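6-pyruvoyl tetrahydrobiopterin synthase (PDB 3LX3) is a zinc-binding member of the 6-pyruvoyl tetrahydropterin synthase family, built on the T-fold and assembled here from six copies of the chain. Local coordinates at residues C34-A39 with V166-S171; G60-Q63 with Y67-D70; V78-K83 with I146-L151; V125-K130 with G138-N143. One frame throughout, in Å; residues are numbered along the deposited sequence.

Interaction 1: residues C34-A39 with V166-S171; sequences CAHFIA and VSESPS. With ZN (zinc ion), chain B; XTN (2-amino-1,5-dihydropteridine-4,6-dione), chain C.
His36 and Glu168 meet at a zinc ion; their nearest approach, NE2 of His36 to OE2 of Glu168 at 3.3 Å, is not a hydrogen bond. The metal brings them together: NE2 of His36 binds zinc at 2.1 Å, while OE2 of Glu168 lies farther from zinc, at 2.6 Å. The imidazole and carboxylate planes stand 74° apart. Two waters are also bound to zinc, and water 1 donates to OE1 of Glu168 at 3.0 Å. The sheet of the T-fold supplies the frame: His36 comes from strand 20-40, His48 and His50 from strand 48-61 complete the histidine ligands, and Glu168 sits where the chain following strand 161-167 turns a corner. With CG roughly anti to the carbonyl carbon (chi1 -91°, off the staggered value) and the chain extended from there, Glu168 carries its carboxylate to the metal and to 2-amino-1,5-dihydropteridine-4,6-dione. The ligand's N5 donates a weak hydrogen bond to OE2 of Glu168 at 3.4 Å. In the second shell, Ser132 OG is hydrogen-bonded to ND1 of His36, which probably helps to fix the rotation of the ring, and Asn51 ND2 of a neighbouring subunit is hydrogen-bonded to Glu168 O.

Interaction 2: residues G60-Q63 with Y67-D70; sequences GNIQ and YVID. With XTN (2-amino-1,5-dihydropteridine-4,6-dione), chain D.
Tyr67, whose backbone O is gripped by Gln63, lays one face of its ring against 2-amino-1,5-dihydropteridine-4,6-dione. N1 of the ligand lies over the ring centre, 3.4 Å above the plane, and CD1 of Tyr67 comes within 3.3 Å of C2 of the ligand. This is the connection by which strand 48-61 passes into helix 71-85 of the T-fold, and it forms one wall of a pocket shared between subunits: Thr134 and Glu135 of a neighbouring subunit are also hydrogen-bonded to the ligand. Ile69 and Asp70 also reach the ligand. N2 of the ligand donates to the backbone O of Ile69 at 2.8 Å, with an angle of 166°, and OD1 of Asp70 is 2.8 Å from N8 of the ligand. That same OD1 caps the following helix through the backbone N of Ser72.

The loop is closed by the hydrogen bond from Gln63 N to Tyr67 O, 2.9 Å long. Val68 packs back on residues 60-62: its CG1, anti to the backbone N, reaches CA of Gly60 at 3.7 Å, and its CG2 faces CG1 of Ile62. Arg157 is hydrogen-bonded to the backbone O of Val68. Gln63 bends at chi2 (-61°), which folds its amide back so that NE2 donates almost straight to Asn61 O at 3.0 Å, the acceptor lying in the amide plane.

Interaction 3: residues V78-K83 with I146-L151; sequences VRKVCK and IEEIDL
Lys80 and Glu148 reach across from neighbouring helices, and their side chains cross at about a right angle. Lys80 is fully extended, with CG anti to the backbone N (chi1 -179°), so the whole methylene chain projects from helix 71-85 and delivers NZ to the carboxylate. Glu148 answers with a different shape: its chain is bent at chi2 (-81°), which brings the carboxylate to the lysine. NZ of Lys80 and OE1 of Glu148 form a salt bridge of 3.0 Å. The ammonium meets OE1 on its syn side, only 18° out of the carboxylate plane, whereas OE2 of Glu148 is 3.7 Å from NZ of Lys80. The lysine's aliphatic part joins in, with CD of Lys80 3.5 Å from OE1 of Glu148.

Next to the ion pair, CG2 of Val81 touches CG of Glu148 at 3.9 Å, the two side chains lying obliquely to each other. Two successive residues of helix 71-85 thus meet Glu148, Val81 at the methylene CG and Lys80 at the carboxylate. The backbones stay apart, the nearest CA atoms, those of Val81 and Glu148, being 8.0 Å distant. Both helices pack on the T-fold sheet: Val78 rests on Phe30, Val54 and Leu56 of its strands, and Ile149 of helix 134-149 on Leu56 too.

Gln84 NE2 makes a weak hydrogen bond to OE2 of Glu148, so both carboxylate oxygens have a partner. Since Lys80 is exposed, the salt bridge is probably screened by solvent, with the apolar Val81 contact on its buried side.

Interaction 4: residues V125-K130 with G138-N143; sequences VQIPIK and GLYILN
A CH-pi contact is central here: CG2 of Ile127 sits over one face of the Tyr140 ring, 3.7 Å from the centroid and 12° off the ring normal. Tyr140 gets there because its CG is anti to the backbone N (chi1 170°), which sends the ring out from helix 134-149 to the last residue of strand 124-127 and the turn after it. CD1 of the same isoleucine extends the cover toward the phenol end, 3.9 Å from CE2 of Tyr140.

Plain apolar contacts add to it from the same side of the ring plane. CD of Pro128 comes obliquely to CE1 of Tyr140 at 3.7 Å, and CG2 of Ile129 meets CB of Tyr140 at 4.1 Å, so three successive residues grip one side chain.

The backbone turns sharply here: Pro128 is the centre of an inverse gamma turn, closed by Ile129 N to Ile127 O at 2.8 Å, and the turn follows directly on the strand, which pairs in parallel with strand 89-92. Beyond it, Lys130 N is hydrogen-bonded to Glu136 OE1.

Across the segments the evidence is all carbon against carbon, consistent with shape and dispersion, plus a modest CH-pi term, carrying the contact.

From the N terminus, residues 34-39 on strand 20-40 open interaction 1, which closes only at 166-171 and so encloses the other three. Inside that span, interaction 2 is a short closure, 60-63 to 67-70, where strand 48-61 turns toward helix 71-85. Interaction 3 opens next, at 78-83, and closes at 146-151, tying helix 71-85 to helix 134-149; within it lies interaction 4, which joins the end of strand 124-127 to the same second helix. None of the loops cross. Neighbours touch by packing: Ile69 on Ile149, Val81 on Ile141, and Val166 on Gly138 and Ile141, whereas interactions 1 and 2 stay about 18 Å apart at their nearest atoms.

Interaction 1: residues C34-A39 with V166-S171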
loop_
_atom_site.group_PDB
_atom_site.type_symbol
_atom_site.label_atom_id
_atom_site.label_comp_id
_atom_site.label_asym_id
_atom_site.label_seq_id
_atom_site.Cartn_x
_atom_site.Cartn_y
_atom_site.Cartn_z
ATOM N N CYS A 34 12.724 15.519 -6.865
ATOM C CA CYS A 34 13.526 16.247 -7.828
ATOM C C CYS A 34 12.694 16.801 -8.973
ATOM O O CYS A 34 11.630 16.256 -9.320
ATOM C CB CYS A 34 14.620 15.350 -8.443
ATOM S SG CYS A 34 15.911 14.920 -7.258
ATOM N N ALA A 35 13.226 17.859 -9.587
ATOM C CA ALA A 35 12.690 18.387 -10.815
ATOM C C ALA A 35 13.498 17.834 -12.008
ATOM O O ALA A 35 14.686 17.533 -11.883
ATOM C CB ALA A 35 12.756 19.917 -10.797
ATOM N N HIS A 36 12.847 17.709 -13.168
ATOM C CA HIS A 36 13.522 17.256 -14.366
ATOM C C HIS A 36 12.682 17.605 -15.588
ATOM O O HIS A 36 11.533 17.999 -15.456
ATOM C CB HIS A 36 13.836 15.743 -14.289
ATOM C CG HIS A 36 12.772 14.843 -14.838
ATOM N ND1 HIS A 36 13.060 13.881 -15.785
ATOM C CD2 HIS A 36 11.460 14.710 -14.542
ATOM C CE1 HIS A 36 11.952 13.205 -16.056
ATOM N NE2 HIS A 36 10.956 13.694 -15.333
ATOM N N PHE A 37 13.242 17.349 -16.753
ATOM C CA PHE A 37 12.432 17.168 -17.959
ATOM C C PHE A 37 13.223 16.294 -18.928
ATOM O O PHE A 37 14.447 16.443 -19.098
ATOM C CB PHE A 37 11.968 18.522 -18.593
ATOM C CG PHE A 37 13.076 19.422 -19.087
ATOM C CD1 PHE A 37 13.572 19.319 -20.379
ATOM C CD2 PHE A 37 13.543 20.440 -18.273
ATOM C CE1 PHE A 37 14.536 20.201 -20.841
ATOM C CE2 PHE A 37 14.514 21.293 -18.714
ATOM C CZ PHE A 37 15.016 21.163 -19.993
ATOM N N ILE A 38 12.499 15.427 -19.623
ATOM C CA ILE A 38 13.053 14.593 -20.704
ATOM C C ILE A 38 13.234 15.429 -21.961
ATOM O O ILE A 38 12.339 16.190 -22.341
ATOM C CB ILE A 38 12.071 13.442 -21.058
ATOM C CG1 ILE A 38 11.895 12.482 -19.877
ATOM C CG2 ILE A 38 12.528 12.704 -22.356
ATOM C CD1 ILE A 38 13.135 11.765 -19.421
ATOM N N ALA A 39 14.390 15.298 -22.605
ATOM C CA ALA A 39 14.616 15.831 -23.934
ATOM C C ALA A 39 15.420 14.829 -24.719
ATOM O O ALA A 39 16.425 14.323 -24.244
ATOM C CB ALA A 39 15.396 17.182 -23.873
ATOM N N VAL A 166 14.330 2.012 -9.905
ATOM C CA VAL A 166 13.964 3.431 -9.707
ATOM C C VAL A 166 12.577 3.631 -10.290
ATOM O O VAL A 166 12.230 3.159 -11.383
ATOM C CB VAL A 166 14.965 4.365 -10.397
ATOM C CG1 VAL A 166 14.450 5.843 -10.309
ATOM C CG2 VAL A 166 16.354 4.230 -9.797
ATOM N N SER A 167 11.745 4.349 -9.547
ATOM C CA SER A 167 10.453 4.789 -10.091
ATOM C C SER A 167 10.333 6.296 -10.099
ATOM O O SER A 167 10.734 6.930 -9.124
ATOM C CB SER A 167 9.352 4.160 -9.296
ATOM O OG SER A 167 9.289 4.569 -7.972
ATOM N N GLU A 168 9.820 6.893 -11.189
ATOM C CA GLU A 168 9.425 8.279 -11.216
ATOM C C GLU A 168 8.151 8.402 -10.392
ATOM O O GLU A 168 7.973 9.367 -9.713
ATOM C CB GLU A 168 9.009 8.772 -12.624
ATOM C CG GLU A 168 10.029 9.384 -13.544
ATOM C CD GLU A 168 9.354 9.830 -14.863
ATOM O OE1 GLU A 168 8.163 9.486 -15.053
ATOM O OE2 GLU A 168 9.968 10.559 -15.671
ATOM N N SER A 169 7.266 7.431 -10.532
ATOM C CA SER A 169 5.991 7.382 -9.806
ATOM C C SER A 169 5.772 5.891 -9.609
ATOM O O SER A 169 6.366 5.084 -10.346
ATOM C CB SER A 169 4.903 8.057 -10.623
ATOM O OG SER A 169 4.532 7.262 -11.714
ATOM N N PRO A 170 4.966 5.510 -8.630
ATOM C CA PRO A 170 4.961 4.053 -8.363
ATOM C C PRO A 170 4.482 3.228 -9.554
ATOM O O PRO A 170 4.891 2.055 -9.680
ATOM C CB PRO A 170 4.032 3.909 -7.156
ATOM C CG PRO A 170 3.999 5.291 -6.536
ATOM C CD PRO A 170 4.136 6.260 -7.687
ATOM N N SER A 171 3.706 3.833 -10.449
ATOM C CA SER A 171 3.196 3.087 -11.620
ATOM C C SER A 171 4.181 2.823 -12.734
ATOM O O SER A 171 3.845 2.124 -13.696
ATOM C CB SER A 171 1.992 3.797 -12.227
ATOM O OG SER A 171 2.335 5.055 -12.779
HETATM ZN ZN ZN B . 8.971 13.003 -15.492
HETATM N N1 XTN C . 9.321 6.095 -20.645
HETATM C C2 XTN C . 10.406 5.450 -20.171
HETATM N N2 XTN C . 10.755 4.244 -20.655
HETATM N N3 XTN C . 11.235 6.060 -19.196
HETATM C C4 XTN C . 10.934 7.251 -18.654
HETATM O O4 XTN C . 11.685 7.719 -17.765
HETATM N N5 XTN C . 9.399 9.097 -18.654
HETATM C C6 XTN C . 8.290 9.716 -19.159
HETATM O O6 XTN C . 7.960 10.821 -18.721
HETATM C C7 XTN C . 7.536 9.090 -20.197
HETATM N N8 XTN C . 7.931 7.895 -20.640
HETATM C C4A XTN C . 9.781 7.877 -19.134
HETATM C C8A XTN C . 9.003 7.285 -20.129
HETATM O O HOH W 1 7.045 12.111 -15.998
HETATM O O HOH W 2 9.216 12.751 -17.512
#

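Interaction 2: residues G60-Q63 with Y67-D70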
loop_
_atom_site.group_PDB
_atom_site.type_symbol
_atom_site.label_atom_id
_atom_site.label_comp_id
_atom_site.label_asym_id
_atom_site.label_seq_id
_atom_site.Cartn_x
_atom_site.Cartn_y
_atom_site.Cartn_z
ATOM N N GLY A 60 23.587 -13.294 -2.585
ATOM C CA GLY A 60 24.870 -13.860 -2.143
ATOM C C GLY A 60 24.567 -15.069 -1.301
ATOM O O GLY A 60 23.407 -15.466 -1.159
ATOM N N ASN A 61 25.593 -15.674 -0.734
ATOM C CA ASN A 61 25.411 -16.767 0.210
ATOM C C ASN A 61 25.215 -16.219 1.619
ATOM O O ASN A 61 25.825 -15.201 1.987
ATOM C CB ASN A 61 26.633 -17.692 0.201
ATOM C CG ASN A 61 26.880 -18.326 -1.140
ATOM O OD1 ASN A 61 25.959 -18.659 -1.859
ATOM N ND2 ASN A 61 28.150 -18.518 -1.469
ATOM N N ILE A 62 24.406 -16.910 2.410
ATOM C CA ILE A 62 24.257 -16.566 3.837
ATOM C C ILE A 62 25.598 -16.875 4.505
ATOM O O ILE A 62 26.145 -18.007 4.339
ATOM C CB ILE A 62 23.131 -17.372 4.509
ATOM C CG1 ILE A 62 21.814 -17.147 3.779
ATOM C CG2 ILE A 62 22.977 -16.999 5.985
ATOM C CD1 ILE A 62 20.722 -18.135 4.154
ATOM N N GLN A 63 26.176 -15.891 5.188
ATOM C CA GLN A 63 27.476 -16.027 5.858
ATOM C C GLN A 63 27.327 -16.630 7.256
ATOM O O GLN A 63 26.207 -16.852 7.736
ATOM C CB GLN A 63 28.147 -14.666 5.945
ATOM C CG GLN A 63 28.369 -14.042 4.584
ATOM C CD GLN A 63 29.282 -14.895 3.709
ATOM O OE1 GLN A 63 30.465 -15.058 4.004
ATOM N NE2 GLN A 63 28.712 -15.518 2.699
ATOM N N TYR A 67 23.735 -13.494 8.065
ATOM C CA TYR A 67 23.349 -12.549 7.041
ATOM C C TYR A 67 24.056 -12.794 5.725
ATOM O O TYR A 67 25.204 -13.259 5.734
ATOM C CB TYR A 67 23.766 -11.128 7.444
ATOM C CG TYR A 67 23.174 -10.528 8.718
ATOM C CD1 TYR A 67 22.027 -11.010 9.327
ATOM C CD2 TYR A 67 23.840 -9.474 9.325
ATOM C CE1 TYR A 67 21.535 -10.410 10.473
ATOM C CE2 TYR A 67 23.345 -8.867 10.460
ATOM C CZ TYR A 67 22.200 -9.328 11.016
ATOM O OH TYR A 67 21.726 -8.699 12.140
ATOM N N VAL A 68 23.411 -12.441 4.605
ATOM C CA VAL A 68 24.184 -12.254 3.371
ATOM C C VAL A 68 25.101 -11.043 3.599
ATOM O O VAL A 68 26.337 -11.134 3.482
ATOM C CB VAL A 68 23.343 -12.094 2.122
ATOM C CG1 VAL A 68 24.301 -11.860 0.907
ATOM C CG2 VAL A 68 22.504 -13.376 1.905
ATOM N N ILE A 69 24.471 -9.933 3.945
ATOM C CA ILE A 69 25.127 -8.649 4.254
ATOM C C ILE A 69 24.090 -7.909 5.122
ATOM O O ILE A 69 22.868 -8.067 4.946
ATOM C CB ILE A 69 25.573 -7.912 2.982
ATOM C CG1 ILE A 69 26.233 -6.576 3.308
ATOM C CG2 ILE A 69 24.400 -7.716 2.054
ATOM C CD1 ILE A 69 26.874 -5.946 2.068
ATOM N N ASP A 70 24.554 -7.176 6.119
ATOM C CA ASP A 70 23.691 -6.478 7.049
ATOM C C ASP A 70 22.776 -5.474 6.331
ATOM O O ASP A 70 23.241 -4.530 5.677
ATOM C CB ASP A 70 24.590 -5.748 8.064
ATOM C CG ASP A 70 23.825 -5.150 9.224
ATOM O OD1 ASP A 70 22.599 -5.020 9.204
ATOM O OD2 ASP A 70 24.516 -4.798 10.205
HETATM N N1 XTN D . 20.538 -7.909 8.119
HETATM C C2 XTN D . 20.183 -9.038 7.472
HETATM N N2 XTN D . 20.788 -9.392 6.323
HETATM N N3 XTN D . 19.207 -9.906 8.024
HETATM C C4 XTN D . 18.549 -9.605 9.155
HETATM O O4 XTN D . 17.666 -10.394 9.570
HETATM N N5 XTN D . 18.303 -8.022 10.942
HETATM C C6 XTN D . 18.688 -6.868 11.565
HETATM O O6 XTN D . 18.139 -6.534 12.618
HETATM C C7 XTN D . 19.733 -6.071 11.005
HETATM N N8 XTN D . 20.299 -6.472 9.865
HETATM C C4A XTN D . 18.907 -8.407 9.780
HETATM C C8A XTN D . 19.903 -7.590 9.249
#

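Interaction 3: residues V78-K83 with I146-L151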
loop_
_atom_site.group_PDB
_atom_site.type_symbol
_atom_site.label_atom_id
_atom_site.label_comp_id
_atom_site.label_asym_id
_atom_site.label_seq_id
_atom_site.Cartn_x
_atom_site.Cartn_y
_atom_site.Cartn_z
ATOM N N VAL A 78 22.030 3.343 0.573
ATOM C CA VAL A 78 20.932 3.816 -0.305
ATOM C C VAL A 78 20.459 5.222 0.113
ATOM O O VAL A 78 20.282 6.096 -0.728
ATOM C CB VAL A 78 19.733 2.836 -0.362
ATOM C CG1 VAL A 78 18.560 3.438 -1.170
ATOM C CG2 VAL A 78 20.187 1.452 -0.940
ATOM N N ARG A 79 20.281 5.452 1.412
ATOM C CA ARG A 79 19.860 6.778 1.876
ATOM C C ARG A 79 20.896 7.834 1.481
ATOM O O ARG A 79 20.532 8.923 1.064
ATOM C CB ARG A 79 19.640 6.814 3.393
ATOM C CG ARG A 79 18.444 6.005 3.897
ATOM C CD ARG A 79 18.254 6.109 5.432
ATOM N NE ARG A 79 19.476 6.488 6.170
ATOM C CZ ARG A 79 20.181 5.721 7.016
ATOM N NH1 ARG A 79 19.851 4.445 7.305
ATOM N NH2 ARG A 79 21.261 6.256 7.591
ATOM N N LYS A 80 22.177 7.520 1.635
ATOM C CA LYS A 80 23.247 8.464 1.286
ATOM C C LYS A 80 23.173 8.889 -0.195
ATOM O O LYS A 80 23.234 10.092 -0.520
ATOM C CB LYS A 80 24.612 7.845 1.592
ATOM C CG LYS A 80 25.768 8.781 1.288
ATOM C CD LYS A 80 27.112 8.181 1.688
ATOM C CE LYS A 80 28.205 9.241 1.544
ATOM N NZ LYS A 80 29.571 8.655 1.547
ATOM N N VAL A 81 23.041 7.912 -1.090
ATOM C CA VAL A 81 22.962 8.188 -2.541
ATOM C C VAL A 81 21.720 8.987 -2.838
ATOM O O VAL A 81 21.778 10.007 -3.523
ATOM C CB VAL A 81 23.007 6.906 -3.379
ATOM C CG1 VAL A 81 22.757 7.180 -4.865
ATOM C CG2 VAL A 81 24.357 6.251 -3.195
ATOM N N CYS A 82 20.591 8.567 -2.294
ATOM C CA CYS A 82 19.341 9.343 -2.469
ATOM C C CYS A 82 19.457 10.781 -2.005
ATOM O O CYS A 82 18.986 11.701 -2.679
ATOM C CB CYS A 82 18.159 8.691 -1.736
ATOM S SG CYS A 82 17.536 7.185 -2.433
ATOM N N LYS A 83 20.117 11.001 -0.875
ATOM C CA LYS A 83 20.200 12.317 -0.297
ATOM C C LYS A 83 21.005 13.245 -1.208
ATOM O O LYS A 83 20.699 14.462 -1.231
ATOM C CB LYS A 83 20.779 12.234 1.124
ATOM C CG LYS A 83 20.942 13.559 1.844
ATOM C CD LYS A 83 19.628 14.216 2.240
ATOM C CE LYS A 83 19.926 15.505 3.046
ATOM N NZ LYS A 83 18.755 16.432 3.192
ATOM N N ILE A 146 27.234 0.703 -5.786
ATOM C CA ILE A 146 28.299 -0.252 -5.711
ATOM C C ILE A 146 29.554 0.453 -5.189
ATOM O O ILE A 146 30.263 -0.097 -4.355
ATOM C CB ILE A 146 28.516 -0.949 -7.080
ATOM C CG1 ILE A 146 27.348 -1.903 -7.350
ATOM C CG2 ILE A 146 29.876 -1.656 -7.124
ATOM C CD1 ILE A 146 27.228 -2.292 -8.797
ATOM N N GLU A 147 29.800 1.682 -5.643
ATOM C CA GLU A 147 30.946 2.458 -5.138
ATOM C C GLU A 147 30.843 2.764 -3.641
ATOM O O GLU A 147 31.823 2.653 -2.899
ATOM C CB GLU A 147 31.128 3.773 -5.916
ATOM C CG GLU A 147 31.613 3.610 -7.350
ATOM C CD GLU A 147 32.150 4.922 -7.957
ATOM O OE1 GLU A 147 32.726 5.750 -7.207
ATOM O OE2 GLU A 147 32.014 5.108 -9.186
ATOM N N GLU A 148 29.650 3.142 -3.204
ATOM C CA GLU A 148 29.430 3.539 -1.806
ATOM C C GLU A 148 29.458 2.381 -0.831
ATOM O O GLU A 148 29.990 2.532 0.281
ATOM C CB GLU A 148 28.100 4.286 -1.652
ATOM C CG GLU A 148 28.083 5.644 -2.336
ATOM C CD GLU A 148 28.738 6.750 -1.526
ATOM O OE1 GLU A 148 29.261 6.482 -0.425
ATOM O OE2 GLU A 148 28.682 7.909 -2.004
ATOM N N ILE A 149 28.872 1.247 -1.211
ATOM C CA ILE A 149 28.957 0.034 -0.367
ATOM C C ILE A 149 30.359 -0.563 -0.402
ATOM O O ILE A 149 30.829 -1.101 0.621
ATOM C CB ILE A 149 27.873 -1.009 -0.738
ATOM C CG1 ILE A 149 26.484 -0.386 -0.592
ATOM C CG2 ILE A 149 27.983 -2.270 0.179
ATOM C CD1 ILE A 149 25.312 -1.180 -1.236
ATOM N N ASP A 150 30.991 -0.435 -1.573
ATOM C CA ASP A 150 32.373 -0.821 -1.886
ATOM C C ASP A 150 32.417 -2.220 -2.490
ATOM O O ASP A 150 31.956 -3.180 -1.870
ATOM C CB ASP A 150 33.289 -0.767 -0.659
ATOM C CG ASP A 150 34.739 -1.015 -1.013
ATOM O OD1 ASP A 150 35.379 -0.154 -1.687
ATOM O OD2 ASP A 150 35.232 -2.089 -0.632
ATOM N N LEU A 151 32.973 -2.337 -3.693
ATOM C CA LEU A 151 32.924 -3.598 -4.407
ATOM C C LEU A 151 33.726 -4.682 -3.689
ATOM O O LEU A 151 33.215 -5.798 -3.540
ATOM C CB LEU A 151 33.379 -3.420 -5.865
ATOM C CG LEU A 151 33.472 -4.681 -6.704
ATOM C CD1 LEU A 151 32.101 -5.319 -6.869
ATOM C CD2 LEU A 151 34.100 -4.318 -8.073
#

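Interaction 4: residues V125-K130 with G138-N143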
loop_
_atom_site.group_PDB
_atom_site.type_symbol
_atom_site.label_atom_id
_atom_site.label_comp_id
_atom_site.label_asym_id
_atom_site.label_seq_id
_atom_site.Cartn_x
_atom_site.Cartn_y
_atom_site.Cartn_z
ATOM N N VAL A 125 21.799 19.122 -9.712
ATOM C CA VAL A 125 22.768 18.058 -9.565
ATOM C C VAL A 125 23.143 17.618 -10.962
ATOM O O VAL A 125 22.272 17.191 -11.742
ATOM C CB VAL A 125 22.278 16.949 -8.632
ATOM C CG1 VAL A 125 22.258 17.483 -7.183
ATOM C CG2 VAL A 125 20.904 16.388 -9.032
ATOM N N GLN A 126 24.433 17.776 -11.270
ATOM C CA GLN A 126 24.951 17.422 -12.574
ATOM C C GLN A 126 25.296 15.939 -12.552
ATOM O O GLN A 126 26.224 15.494 -11.838
ATOM C CB GLN A 126 26.199 18.228 -12.958
ATOM C CG GLN A 126 25.894 19.604 -13.479
ATOM C CD GLN A 126 27.059 20.147 -14.245
ATOM O OE1 GLN A 126 28.117 20.382 -13.662
ATOM N NE2 GLN A 126 26.892 20.314 -15.556
ATOM N N ILE A 127 24.551 15.174 -13.334
ATOM C CA ILE A 127 24.649 13.720 -13.364
ATOM C C ILE A 127 25.149 13.264 -14.740
ATOM O O ILE A 127 24.683 13.788 -15.760
ATOM C CB ILE A 127 23.207 13.110 -13.116
ATOM C CG1 ILE A 127 22.551 13.687 -11.842
ATOM C CG2 ILE A 127 23.292 11.580 -13.120
ATOM C CD1 ILE A 127 23.424 13.407 -10.622
ATOM N N PRO A 128 26.120 12.320 -14.797
ATOM C CA PRO A 128 26.744 11.899 -16.065
ATOM C C PRO A 128 25.865 10.939 -16.872
ATOM O O PRO A 128 26.197 9.762 -17.112
ATOM C CB PRO A 128 28.055 11.275 -15.600
ATOM C CG PRO A 128 27.749 10.746 -14.236
ATOM C CD PRO A 128 26.851 11.797 -13.628
ATOM N N ILE A 129 24.739 11.504 -17.302
ATOM C CA ILE A 129 23.751 10.815 -18.104
ATOM C C ILE A 129 23.361 11.689 -19.297
ATOM O O ILE A 129 23.548 12.898 -19.283
ATOM C CB ILE A 129 22.519 10.428 -17.268
ATOM C CG1 ILE A 129 21.806 11.636 -16.725
ATOM C CG2 ILE A 129 22.962 9.441 -16.150
ATOM C CD1 ILE A 129 20.538 11.323 -15.833
ATOM N N LYS A 130 22.792 11.060 -20.321
ATOM C CA LYS A 130 22.360 11.755 -21.517
ATOM C C LYS A 130 20.910 12.264 -21.419
ATOM O O LYS A 130 20.572 13.307 -21.994
ATOM C CB LYS A 130 22.520 10.849 -22.737
ATOM C CG LYS A 130 23.968 10.397 -23.000
ATOM C CD LYS A 130 24.022 9.334 -24.072
ATOM C CE LYS A 130 23.348 9.785 -25.369
ATOM N NZ LYS A 130 23.728 11.164 -25.829
ATOM N N GLY A 138 18.523 5.096 -13.085
ATOM C CA GLY A 138 18.789 3.830 -12.428
ATOM C C GLY A 138 20.215 3.315 -12.639
ATOM O O GLY A 138 20.866 2.841 -11.701
ATOM N N LEU A 139 20.726 3.369 -13.863
ATOM C CA LEU A 139 22.106 2.978 -14.124
ATOM C C LEU A 139 23.101 3.778 -13.280
ATOM O O LEU A 139 24.041 3.225 -12.736
ATOM C CB LEU A 139 22.481 3.088 -15.626
ATOM C CG LEU A 139 21.989 2.072 -16.641
ATOM C CD1 LEU A 139 22.517 2.511 -18.024
ATOM C CD2 LEU A 139 22.481 0.642 -16.324
ATOM N N TYR A 140 22.879 5.094 -13.200
ATOM C CA TYR A 140 23.735 5.967 -12.432
ATOM C C TYR A 140 23.708 5.548 -10.953
ATOM O O TYR A 140 24.757 5.431 -10.306
ATOM C CB TYR A 140 23.273 7.434 -12.584
ATOM C CG TYR A 140 23.981 8.328 -11.625
ATOM C CD1 TYR A 140 25.297 8.671 -11.830
ATOM C CD2 TYR A 140 23.324 8.822 -10.500
ATOM C CE1 TYR A 140 25.967 9.483 -10.946
ATOM C CE2 TYR A 140 23.993 9.633 -9.607
ATOM C CZ TYR A 140 25.304 9.965 -9.843
ATOM O OH TYR A 140 25.982 10.768 -8.948
ATOM N N ILE A 141 22.500 5.323 -10.432
ATOM C CA ILE A 141 22.356 4.975 -9.005
ATOM C C ILE A 141 23.005 3.640 -8.707
ATOM O O ILE A 141 23.667 3.487 -7.659
ATOM C CB ILE A 141 20.904 5.010 -8.572
ATOM C CG1 ILE A 141 20.427 6.458 -8.570
ATOM C CG2 ILE A 141 20.700 4.356 -7.187
ATOM C CD1 ILE A 141 19.022 6.652 -8.166
ATOM N N LEU A 142 22.816 2.674 -9.584
ATOM C CA LEU A 142 23.453 1.372 -9.395
ATOM C C LEU A 142 24.973 1.511 -9.275
ATOM O O LEU A 142 25.604 0.938 -8.381
ATOM C CB LEU A 142 23.121 0.426 -10.560
ATOM C CG LEU A 142 23.782 -0.956 -10.568
ATOM C CD1 LEU A 142 23.379 -1.729 -9.321
ATOM C CD2 LEU A 142 23.379 -1.695 -11.839
ATOM N N ASN A 143 25.575 2.258 -10.207
ATOM C CA ASN A 143 27.011 2.465 -10.163
ATOM C C ASN A 143 27.443 3.161 -8.866
ATOM O O ASN A 143 28.413 2.754 -8.212
ATOM C CB ASN A 143 27.470 3.284 -11.366
ATOM C CG ASN A 143 28.970 3.359 -11.468
ATOM O OD1 ASN A 143 29.624 2.361 -11.732
ATOM N ND2 ASN A 143 29.523 4.547 -11.259
#